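Local coordinates for protein SMG-7 (Caenorhabditis elegans, PDB 3ZHE) that acts in nonsense-mediated mRNA decay as the partner of SMG-5, the two forming a heterodimer through their 14-3-3-like domains, at residues A212-S217 with Y226-G231; I249-A254 with W288-R293; P262-Y267 with G363-L368. One frame throughout, in Å; residues are numbered along the deposited sequence.

Contact 1. Residues A212-S217 with Y226-G231; sequences ANRDIS and YLSCLG
Ser228 meets Arg214 and Ile216 on the face that helix 222-234 turns toward the loop before it. Its OG lies alongside the aliphatic part of Arg214, with Arg214 CB 3.5 Å from Ser228 OG. Arg214 CG and CD follow a little farther off. CG of Arg214 sits anti to the carbonyl carbon (chi1 -65°), and the chain then runs extended, which carries its methylenes past the hydroxyl. The hydroxyl itself is held elsewhere, by a hydrogen bond with Phe211 O, and the guanidinium group makes a cation-pi contact with the same Phe211. The CB of Ser228 also lies 4.3 Å from Ile216 CG1. The carbonyl of Ser228 counts too, since its O is 4.0 Å from Ala212 CA.

The arrangement is a helix-loop-helix connection in the C-terminal alpha-helical domain. Residues 212-217 lie in the loop between helix 200-209 and helix 222-234 and pack against one face of helix 222-234. An inverse gamma turn centred on Asp215 separates Arg214 and Ile216, whose CB atoms both face the helix. No hydrogen bond joins the two segments directly.

One residue on, Cys229 offers its sulfur to the methyl end of Ile216. The apolar pair Cys229 SG and Ile216 CD1 is 3.9 Å apart. Ile216 also touches His245 of helix 243-253.

At Gly231 the contact is with backbone. The two backbones come close here, with the CA atoms of Gly231 and Ala212 4.5 Å apart. The methyl of Ala212 rests against the Gly231 carbonyl, its CB 3.9 Å from Gly231 C. Next to this point Arg232 reaches back to the loop, and its NE is hydrogen-bonded to Ala212 O.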
loop_
_atom_site.group_PDB
_atom_site.type_symbol
_atom_site.label_atom_id
_atom_site.label_comp_id
_atom_site.label_asym_id
_atom_site.label_seq_id
_atom_site.Cartn_x
_atom_site.Cartn_y
_atom_site.Cartn_z
ATOM N N ALA B 212 -37.146 -0.062 -21.553
ATOM C CA ALA B 212 -38.406 -0.783 -21.710
ATOM C C ALA B 212 -39.218 -0.314 -22.916
ATOM O O ALA B 212 -39.998 -1.081 -23.482
ATOM C CB ALA B 212 -39.237 -0.676 -20.438
ATOM N N ASN B 213 -39.026 0.940 -23.310
ATOM C CA ASN B 213 -39.799 1.522 -24.402
ATOM C C ASN B 213 -38.982 1.754 -25.670
ATOM O O ASN B 213 -39.121 2.784 -26.328
ATOM C CB ASN B 213 -40.455 2.829 -23.951
ATOM C CG ASN B 213 -41.478 2.617 -22.851
ATOM O OD1 ASN B 213 -42.273 1.679 -22.897
ATOM N ND2 ASN B 213 -41.457 3.489 -21.848
ATOM N N ARG B 214 -38.131 0.792 -26.008
ATOM C CA ARG B 214 -37.376 0.854 -27.252
ATOM C C ARG B 214 -37.996 -0.070 -28.292
ATOM O O ARG B 214 -38.504 -1.141 -27.960
ATOM C CB ARG B 214 -35.909 0.487 -27.018
ATOM C CG ARG B 214 -35.156 1.463 -26.124
ATOM C CD ARG B 214 -33.651 1.306 -26.282
ATOM N NE ARG B 214 -32.913 2.285 -25.489
ATOM C CZ ARG B 214 -31.608 2.508 -25.601
ATOM N NH1 ARG B 214 -30.887 1.822 -26.479
ATOM N NH2 ARG B 214 -31.020 3.420 -24.837
ATOM N N ASP B 215 -37.959 0.353 -29.551
ATOM C CA ASP B 215 -38.516 -0.442 -30.638
ATOM C C ASP B 215 -37.721 -1.733 -30.800
ATOM O O ASP B 215 -36.737 -1.784 -31.538
ATOM C CB ASP B 215 -38.516 0.353 -31.945
ATOM C CG ASP B 215 -39.583 -0.118 -32.916
ATOM O OD1 ASP B 215 -39.972 -1.302 -32.850
ATOM O OD2 ASP B 215 -40.034 0.701 -33.745
ATOM N N ILE B 216 -38.158 -2.770 -30.093
ATOM C CA ILE B 216 -37.505 -4.075 -30.124
ATOM C C ILE B 216 -37.451 -4.653 -31.540
ATOM O O ILE B 216 -36.504 -5.355 -31.898
ATOM C CB ILE B 216 -38.204 -5.065 -29.161
ATOM C CG1 ILE B 216 -38.173 -4.524 -27.730
ATOM C CG2 ILE B 216 -37.552 -6.436 -29.211
ATOM C CD1 ILE B 216 -38.608 -5.533 -26.687
ATOM N N SER B 217 -38.459 -4.336 -32.347
ATOM C CA SER B 217 -38.523 -4.807 -33.727
ATOM C C SER B 217 -37.337 -4.299 -34.540
ATOM O O SER B 217 -36.849 -4.981 -35.441
ATOM C CB SER B 217 -39.823 -4.344 -34.386
ATOM O OG SER B 217 -40.948 -4.660 -33.586
ATOM N N TYR B 226 -31.231 -7.351 -24.634
ATOM C CA TYR B 226 -31.421 -7.944 -23.313
ATOM C C TYR B 226 -31.958 -6.917 -22.328
ATOM O O TYR B 226 -32.834 -7.222 -21.520
ATOM C CB TYR B 226 -30.122 -8.541 -22.766
ATOM C CG TYR B 226 -30.208 -8.880 -21.291
ATOM C CD1 TYR B 226 -30.846 -10.036 -20.858
ATOM C CD2 TYR B 226 -29.666 -8.033 -20.329
ATOM C CE1 TYR B 226 -30.936 -10.344 -19.512
ATOM C CE2 TYR B 226 -29.752 -8.333 -18.981
ATOM C CZ TYR B 226 -30.388 -9.489 -18.578
ATOM O OH TYR B 226 -30.476 -9.795 -17.239
ATOM N N LEU B 227 -31.424 -5.703 -22.394
ATOM C CA LEU B 227 -31.849 -4.637 -21.494
ATOM C C LEU B 227 -33.316 -4.269 -21.696
ATOM O O LEU B 227 -34.085 -4.213 -20.735
ATOM C CB LEU B 227 -30.957 -3.402 -21.648
ATOM C CG LEU B 227 -29.650 -3.446 -20.856
ATOM C CD1 LEU B 227 -28.918 -2.123 -20.957
ATOM C CD2 LEU B 227 -29.930 -3.802 -19.405
ATOM N N SER B 228 -33.697 -4.028 -22.947
ATOM C CA SER B 228 -35.078 -3.693 -23.280
ATOM C C SER B 228 -36.045 -4.807 -22.889
ATOM O O SER B 228 -37.132 -4.541 -22.379
ATOM C CB SER B 228 -35.214 -3.377 -24.773
ATOM O OG SER B 228 -34.649 -2.114 -25.083
ATOM N N CYS B 229 -35.647 -6.055 -23.123
ATOM C CA CYS B 229 -36.522 -7.184 -22.811
ATOM C C CYS B 229 -36.670 -7.425 -21.308
ATOM O O CYS B 229 -37.770 -7.691 -20.823
ATOM C CB CYS B 229 -36.058 -8.452 -23.533
ATOM S SG CYS B 229 -36.279 -8.380 -25.328
ATOM N N LEU B 230 -35.563 -7.325 -20.577
ATOM C CA LEU B 230 -35.593 -7.429 -19.123
ATOM C C LEU B 230 -36.462 -6.316 -18.552
ATOM O O LEU B 230 -37.230 -6.525 -17.607
ATOM C CB LEU B 230 -34.180 -7.330 -18.547
ATOM C CG LEU B 230 -34.075 -7.390 -17.022
ATOM C CD1 LEU B 230 -34.464 -8.770 -16.520
ATOM C CD2 LEU B 230 -32.676 -7.012 -16.550
ATOM N N GLY B 231 -36.333 -5.132 -19.144
ATOM C CA GLY B 231 -37.135 -3.987 -18.761
ATOM C C GLY B 231 -38.613 -4.223 -19.001
ATOM O O GLY B 231 -39.448 -3.835 -18.185
#

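Contact 2. Residues I249-A254 with W288-R293; sequences IGEEAA and WCTAYR
Thr290 lies against the backbone of Gly250 and Glu251. Its CB is 4.0 Å from Gly250 CA, so the side chain meets the neighbouring helix from its first carbon. The methyl goes farther in. CG2 is anti to the backbone N of Thr290, and this places it over the peptide that links the two residues. Thr290 CG2 is 3.7 Å from Gly250 C and 3.5 Å from Glu251 N. The same methyl touches the start of the Glu251 side chain, with Thr290 CG2 3.8 Å from Glu251 CG. The second branch has another task. OG1 is hydrogen-bonded to Thr286 O one turn earlier on its own helix, which meets the polar need of this buried side chain.

This is a close crossing of two helices through small residues. The axes of helix 249-253 and helix 288-293 approach to 7.1 Å and cross at -48°. Gly250 has no side chain to keep them apart, and Ala253, Ala254 and Ala291 add only methyl groups. The crossing joins helix 243-253 to the long helix 277-304 inside the C-terminal alpha-helical domain, in a region assigned to the Est1 DNA/RNA binding family.

Ala291 takes up the contact next to Thr290. Its CA makes a CA-H...O contact with Gly250 O, at 3.4 Å between Ala291 CA and that oxygen. The angle at the hydrogen is 122°, so the approach is far from straight. The Ala291 methyl also rests near this oxygen. Farther along the chain, the methyl of Ala254 packs on the Ala291 backbone, with Ala254 CB 3.5 Å from Ala291 O. Ala253 adds a looser methyl-to-methyl approach to Ala291.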
loop_
_atom_site.group_PDB
_atom_site.type_symbol
_atom_site.label_atom_id
_atom_site.label_comp_id
_atom_site.label_asym_id
_atom_site.label_seq_id
_atom_site.Cartn_x
_atom_site.Cartn_y
_atom_site.Cartn_z
ATOM N N ILE B 249 -31.589 -14.007 -27.044
ATOM C CA ILE B 249 -31.201 -13.486 -25.737
ATOM C C ILE B 249 -30.746 -14.587 -24.791
ATOM O O ILE B 249 -29.735 -14.443 -24.115
ATOM C CB ILE B 249 -32.341 -12.675 -25.091
ATOM C CG1 ILE B 249 -32.458 -11.313 -25.769
ATOM C CG2 ILE B 249 -32.103 -12.484 -23.598
ATOM C CD1 ILE B 249 -33.450 -10.402 -25.111
ATOM N N GLY B 250 -31.494 -15.685 -24.746
ATOM C CA GLY B 250 -31.109 -16.827 -23.939
ATOM C C GLY B 250 -29.788 -17.406 -24.406
ATOM O O GLY B 250 -28.904 -17.717 -23.595
ATOM N N GLU B 251 -29.652 -17.538 -25.726
ATOM C CA GLU B 251 -28.428 -18.049 -26.335
ATOM C C GLU B 251 -27.209 -17.231 -25.915
ATOM O O GLU B 251 -26.136 -17.783 -25.676
ATOM C CB GLU B 251 -28.544 -18.065 -27.865
ATOM C CG GLU B 251 -29.568 -19.042 -28.419
ATOM C CD GLU B 251 -29.696 -18.958 -29.929
ATOM O OE1 GLU B 251 -28.682 -18.673 -30.601
ATOM O OE2 GLU B 251 -30.815 -19.168 -30.443
ATOM N N GLU B 252 -27.382 -15.914 -25.818
ATOM C CA GLU B 252 -26.296 -15.043 -25.377
ATOM C C GLU B 252 -26.092 -15.114 -23.863
ATOM O O GLU B 252 -24.964 -15.045 -23.373
ATOM C CB GLU B 252 -26.552 -13.597 -25.812
ATOM C CG GLU B 252 -25.479 -12.609 -25.368
ATOM C CD GLU B 252 -24.107 -12.951 -25.912
ATOM O OE1 GLU B 252 -24.022 -13.423 -27.066
ATOM O OE2 GLU B 252 -23.114 -12.755 -25.181
ATOM N N ALA B 253 -27.191 -15.263 -23.131
ATOM C CA ALA B 253 -27.168 -15.267 -21.673
ATOM C C ALA B 253 -26.563 -16.551 -21.123
ATOM O O ALA B 253 -26.235 -16.635 -19.939
ATOM C CB ALA B 253 -28.572 -15.068 -21.122
ATOM N N ALA B 254 -26.420 -17.552 -21.987
ATOM C CA ALA B 254 -25.775 -18.804 -21.602
ATOM C C ALA B 254 -24.322 -18.616 -21.149
ATOM O O ALA B 254 -23.773 -19.465 -20.445
ATOM C CB ALA B 254 -25.846 -19.807 -22.744
ATOM N N TRP B 288 -34.391 -18.380 -19.730
ATOM C CA TRP B 288 -33.689 -19.256 -18.800
ATOM C C TRP B 288 -33.425 -20.634 -19.395
ATOM O O TRP B 288 -32.294 -21.119 -19.376
ATOM C CB TRP B 288 -34.517 -19.402 -17.525
ATOM C CG TRP B 288 -33.749 -19.856 -16.336
ATOM C CD1 TRP B 288 -33.535 -21.143 -15.941
ATOM C CD2 TRP B 288 -33.101 -19.024 -15.369
ATOM N NE1 TRP B 288 -32.787 -21.164 -14.789
ATOM C CE2 TRP B 288 -32.508 -19.875 -14.417
ATOM C CE3 TRP B 288 -32.961 -17.641 -15.218
ATOM C CZ2 TRP B 288 -31.788 -19.389 -13.330
ATOM C CZ3 TRP B 288 -32.245 -17.161 -14.138
ATOM C CH2 TRP B 288 -31.667 -18.034 -13.209
ATOM N N CYS B 289 -34.472 -21.260 -19.924
ATOM C CA CYS B 289 -34.349 -22.595 -20.503
ATOM C C CYS B 289 -33.446 -22.617 -21.733
ATOM O O CYS B 289 -32.645 -23.543 -21.900
ATOM C CB CYS B 289 -35.725 -23.177 -20.836
ATOM S SG CYS B 289 -36.635 -23.787 -19.400
ATOM N N THR B 290 -33.575 -21.607 -22.590
ATOM C CA THR B 290 -32.696 -21.503 -23.754
ATOM C C THR B 290 -31.229 -21.467 -23.317
ATOM O O THR B 290 -30.385 -22.224 -23.829
ATOM C CB THR B 290 -33.013 -20.254 -24.599
ATOM O OG1 THR B 290 -34.316 -20.387 -25.182
ATOM C CG2 THR B 290 -31.985 -20.081 -25.706
ATOM N N ALA B 291 -30.944 -20.597 -22.351
ATOM C CA ALA B 291 -29.604 -20.483 -21.784
ATOM C C ALA B 291 -29.116 -21.814 -21.212
ATOM O O ALA B 291 -27.966 -22.206 -21.423
ATOM C CB ALA B 291 -29.573 -19.401 -20.717
ATOM N N TYR B 292 -30.000 -22.501 -20.494
ATOM C CA TYR B 292 -29.684 -23.795 -19.892
ATOM C C TYR B 292 -29.262 -24.801 -20.960
ATOM O O TYR B 292 -28.238 -25.475 -20.824
ATOM C CB TYR B 292 -30.889 -24.316 -19.101
ATOM C CG TYR B 292 -30.632 -25.577 -18.302
ATOM C CD1 TYR B 292 -29.631 -25.623 -17.339
ATOM C CD2 TYR B 292 -31.408 -26.714 -18.493
ATOM C CE1 TYR B 292 -29.400 -26.773 -16.601
ATOM C CE2 TYR B 292 -31.185 -27.865 -17.760
ATOM C CZ TYR B 292 -30.181 -27.889 -16.815
ATOM O OH TYR B 292 -29.957 -29.034 -16.084
ATOM N N ARG B 293 -30.053 -24.882 -22.026
ATOM C CA ARG B 293 -29.749 -25.756 -23.156
ATOM C C ARG B 293 -28.381 -25.455 -23.761
ATOM O O ARG B 293 -27.512 -26.336 -23.835
ATOM C CB ARG B 293 -30.821 -25.612 -24.237
ATOM C CG ARG B 293 -32.146 -26.275 -23.910
ATOM C CD ARG B 293 -33.252 -25.721 -24.793
ATOM N NE ARG B 293 -34.308 -26.698 -25.036
ATOM C CZ ARG B 293 -35.442 -26.425 -25.672
ATOM N NH1 ARG B 293 -35.675 -25.199 -26.120
ATOM N NH2 ARG B 293 -36.348 -27.376 -25.852
#

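Contact 3. Residues P262-Y267 with G363-L368; sequences PLMSVY and GYFHCL
Met264 and Leu368 meet where a loop packs against a helix of the C-terminal alpha-helical domain. The helix is 257-270, and the loop lies between helices 337-348 and 377-389. The contact is mainly apolar. The Met264 chain bends at its third torsion (chi3 55°), which brings CE round to Leu368, 3.8 Å from Leu368 CB. The same methyl lies by the carbonyl oxygens of Cys367 and Leu368. Farther back along the side chain, Met264 CB is 4.0 Å from Cys367 SG.

Cys367 points its sulfur at the helix backbone, with SG 3.7 Å from Ser265 CA. Leu368 reaches Tyr267 with a methyl at the edge of the ring, in the ring plane. Leu368 CD2 and Tyr267 CD2 are 3.7 Å apart, and the two side chains meet at about a right angle. Phe365 touches Met264 more loosely, its ring edge toward the sulfur, with Phe365 CE2 4.4 Å from Met264 SD. Cys367 N of the same loop lies over the centre of one face of the Phe365 ring.

In the next shell, Thr188 of helix 180-191 packs on Ser265. His192 ties both segments: it makes backbone hydrogen bonds with His366, and its NE2 is hydrogen-bonded to Ser265 OG.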
loop_
_atom_site.group_PDB
_atom_site.type_symbol
_atom_site.label_atom_id
_atom_site.label_comp_id
_atom_site.label_asym_id
_atom_site.label_seq_id
_atom_site.Cartn_x
_atom_site.Cartn_y
_atom_site.Cartn_z
ATOM N N PRO B 262 -29.011 -10.562 -13.025
ATOM C CA PRO B 262 -30.155 -9.643 -12.990
ATOM C C PRO B 262 -31.480 -10.354 -13.256
ATOM O O PRO B 262 -32.522 -9.911 -12.772
ATOM C CB PRO B 262 -29.854 -8.667 -14.133
ATOM C CG PRO B 262 -28.384 -8.742 -14.321
ATOM C CD PRO B 262 -28.034 -10.167 -14.057
ATOM N N LEU B 263 -31.435 -11.444 -14.017
ATOM C CA LEU B 263 -32.641 -12.197 -14.340
ATOM C C LEU B 263 -33.190 -12.904 -13.102
ATOM O O LEU B 263 -34.405 -12.985 -12.916
ATOM C CB LEU B 263 -32.371 -13.202 -15.463
ATOM C CG LEU B 263 -33.601 -13.745 -16.195
ATOM C CD1 LEU B 263 -34.420 -12.604 -16.780
ATOM C CD2 LEU B 263 -33.193 -14.726 -17.285
ATOM N N MET B 264 -32.291 -13.407 -12.259
ATOM C CA MET B 264 -32.683 -14.046 -11.004
ATOM C C MET B 264 -33.453 -13.083 -10.112
ATOM O O MET B 264 -34.504 -13.426 -9.571
ATOM C CB MET B 264 -31.455 -14.547 -10.242
ATOM C CG MET B 264 -30.730 -15.706 -10.892
ATOM S SD MET B 264 -29.476 -16.427 -9.813
ATOM C CE MET B 264 -30.451 -16.812 -8.360
ATOM N N SER B 265 -32.910 -11.879 -9.959
ATOM C CA SER B 265 -33.500 -10.857 -9.101
ATOM C C SER B 265 -34.911 -10.499 -9.546
ATOM O O SER B 265 -35.840 -10.479 -8.739
ATOM C CB SER B 265 -32.625 -9.603 -9.099
ATOM O OG SER B 265 -33.166 -8.598 -8.262
ATOM N N VAL B 266 -35.063 -10.215 -10.836
ATOM C CA VAL B 266 -36.365 -9.884 -11.399
ATOM C C VAL B 266 -37.323 -11.066 -11.259
ATOM O O VAL B 266 -38.513 -10.885 -11.000
ATOM C CB VAL B 266 -36.241 -9.457 -12.877
ATOM C CG1 VAL B 266 -37.611 -9.186 -13.480
ATOM C CG2 VAL B 266 -35.354 -8.226 -12.994
ATOM N N TYR B 267 -36.793 -12.277 -11.404
ATOM C CA TYR B 267 -37.599 -13.487 -11.254
ATOM C C TYR B 267 -38.116 -13.667 -9.830
ATOM O O TYR B 267 -39.303 -13.925 -9.625
ATOM C CB TYR B 267 -36.808 -14.728 -11.677
ATOM C CG TYR B 267 -37.484 -16.026 -11.294
ATOM C CD1 TYR B 267 -38.592 -16.487 -11.995
ATOM C CD2 TYR B 267 -37.017 -16.790 -10.232
ATOM C CE1 TYR B 267 -39.215 -17.670 -11.647
ATOM C CE2 TYR B 267 -37.635 -17.974 -9.877
ATOM C CZ TYR B 267 -38.733 -18.409 -10.589
ATOM O OH TYR B 267 -39.350 -19.589 -10.240
ATOM N N GLY B 363 -22.212 -16.264 -2.994
ATOM C CA GLY B 363 -22.113 -16.683 -1.607
ATOM C C GLY B 363 -22.188 -15.440 -0.747
ATOM O O GLY B 363 -22.610 -15.481 0.406
ATOM N N TYR B 364 -21.754 -14.326 -1.327
ATOM C CA TYR B 364 -22.017 -13.005 -0.781
ATOM C C TYR B 364 -23.171 -12.433 -1.592
ATOM O O TYR B 364 -23.451 -11.234 -1.570
ATOM C CB TYR B 364 -20.774 -12.124 -0.887
ATOM C CG TYR B 364 -19.591 -12.654 -0.108
ATOM C CD1 TYR B 364 -19.555 -12.562 1.276
ATOM C CD2 TYR B 364 -18.512 -13.247 -0.753
ATOM C CE1 TYR B 364 -18.480 -13.044 1.998
ATOM C CE2 TYR B 364 -17.430 -13.732 -0.039
ATOM C CZ TYR B 364 -17.420 -13.627 1.336
ATOM O OH TYR B 364 -16.346 -14.108 2.049
ATOM N N PHE B 365 -23.824 -13.332 -2.322
ATOM C CA PHE B 365 -25.006 -13.030 -3.112
ATOM C C PHE B 365 -26.132 -13.893 -2.556
ATOM O O PHE B 365 -26.017 -15.117 -2.513
ATOM C CB PHE B 365 -24.740 -13.369 -4.580
ATOM C CG PHE B 365 -25.838 -12.953 -5.515
ATOM C CD1 PHE B 365 -26.162 -11.617 -5.670
ATOM C CD2 PHE B 365 -26.530 -13.895 -6.257
ATOM C CE1 PHE B 365 -27.162 -11.228 -6.535
ATOM C CE2 PHE B 365 -27.534 -13.512 -7.127
ATOM C CZ PHE B 365 -27.850 -12.175 -7.264
ATOM N N HIS B 366 -27.213 -13.259 -2.112
ATOM C CA HIS B 366 -28.256 -13.979 -1.390
ATOM C C HIS B 366 -29.617 -13.967 -2.080
ATOM O O HIS B 366 -30.633 -14.285 -1.462
ATOM C CB HIS B 366 -28.370 -13.455 0.044
ATOM C CG HIS B 366 -27.218 -13.842 0.917
ATOM N ND1 HIS B 366 -27.308 -14.829 1.874
ATOM C CD2 HIS B 366 -25.944 -13.383 0.969
ATOM C CE1 HIS B 366 -26.143 -14.958 2.482
ATOM N NE2 HIS B 366 -25.298 -14.092 1.951
ATOM N N CYS B 367 -29.635 -13.604 -3.357
ATOM C CA CYS B 367 -30.854 -13.701 -4.147
ATOM C C CYS B 367 -31.103 -15.141 -4.551
ATOM O O CYS B 367 -30.381 -15.676 -5.391
ATOM C CB CYS B 367 -30.754 -12.850 -5.412
ATOM S SG CYS B 367 -32.088 -13.135 -6.600
ATOM N N LEU B 368 -32.111 -15.763 -3.943
ATOM C CA LEU B 368 -32.590 -17.077 -4.370
ATOM C C LEU B 368 -31.459 -18.105 -4.420
ATOM O O LEU B 368 -31.262 -18.774 -5.433
ATOM C CB LEU B 368 -33.250 -16.950 -5.749
ATOM C CG LEU B 368 -34.228 -18.011 -6.252
ATOM C CD1 LEU B 368 -35.509 -18.008 -5.432
ATOM C CD2 LEU B 368 -34.526 -17.773 -7.723
#

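How the contacts relate
The three contacts touch one another inside one helical array. Contacts 1 and 2 have centres about 17 Å apart and meet through Ile249, whose CD1 is 3.5 Å from Cys229 SG. Contacts 2 and 3 are also about 17 Å apart between centres. Trp288 joins them by its ring, with CH2 3.4 Å from Met264 CG. Contacts 1 and 3 lie about 21 Å apart between centres and meet through Tyr226 and Leu230, which pack on Pro262, Leu263 and Val266. Contact 1 closes before the others open, whereas contacts 2 and 3 interleave along the chain. Contact 3 lies closest to the centre of the chain, about 11 Å from it.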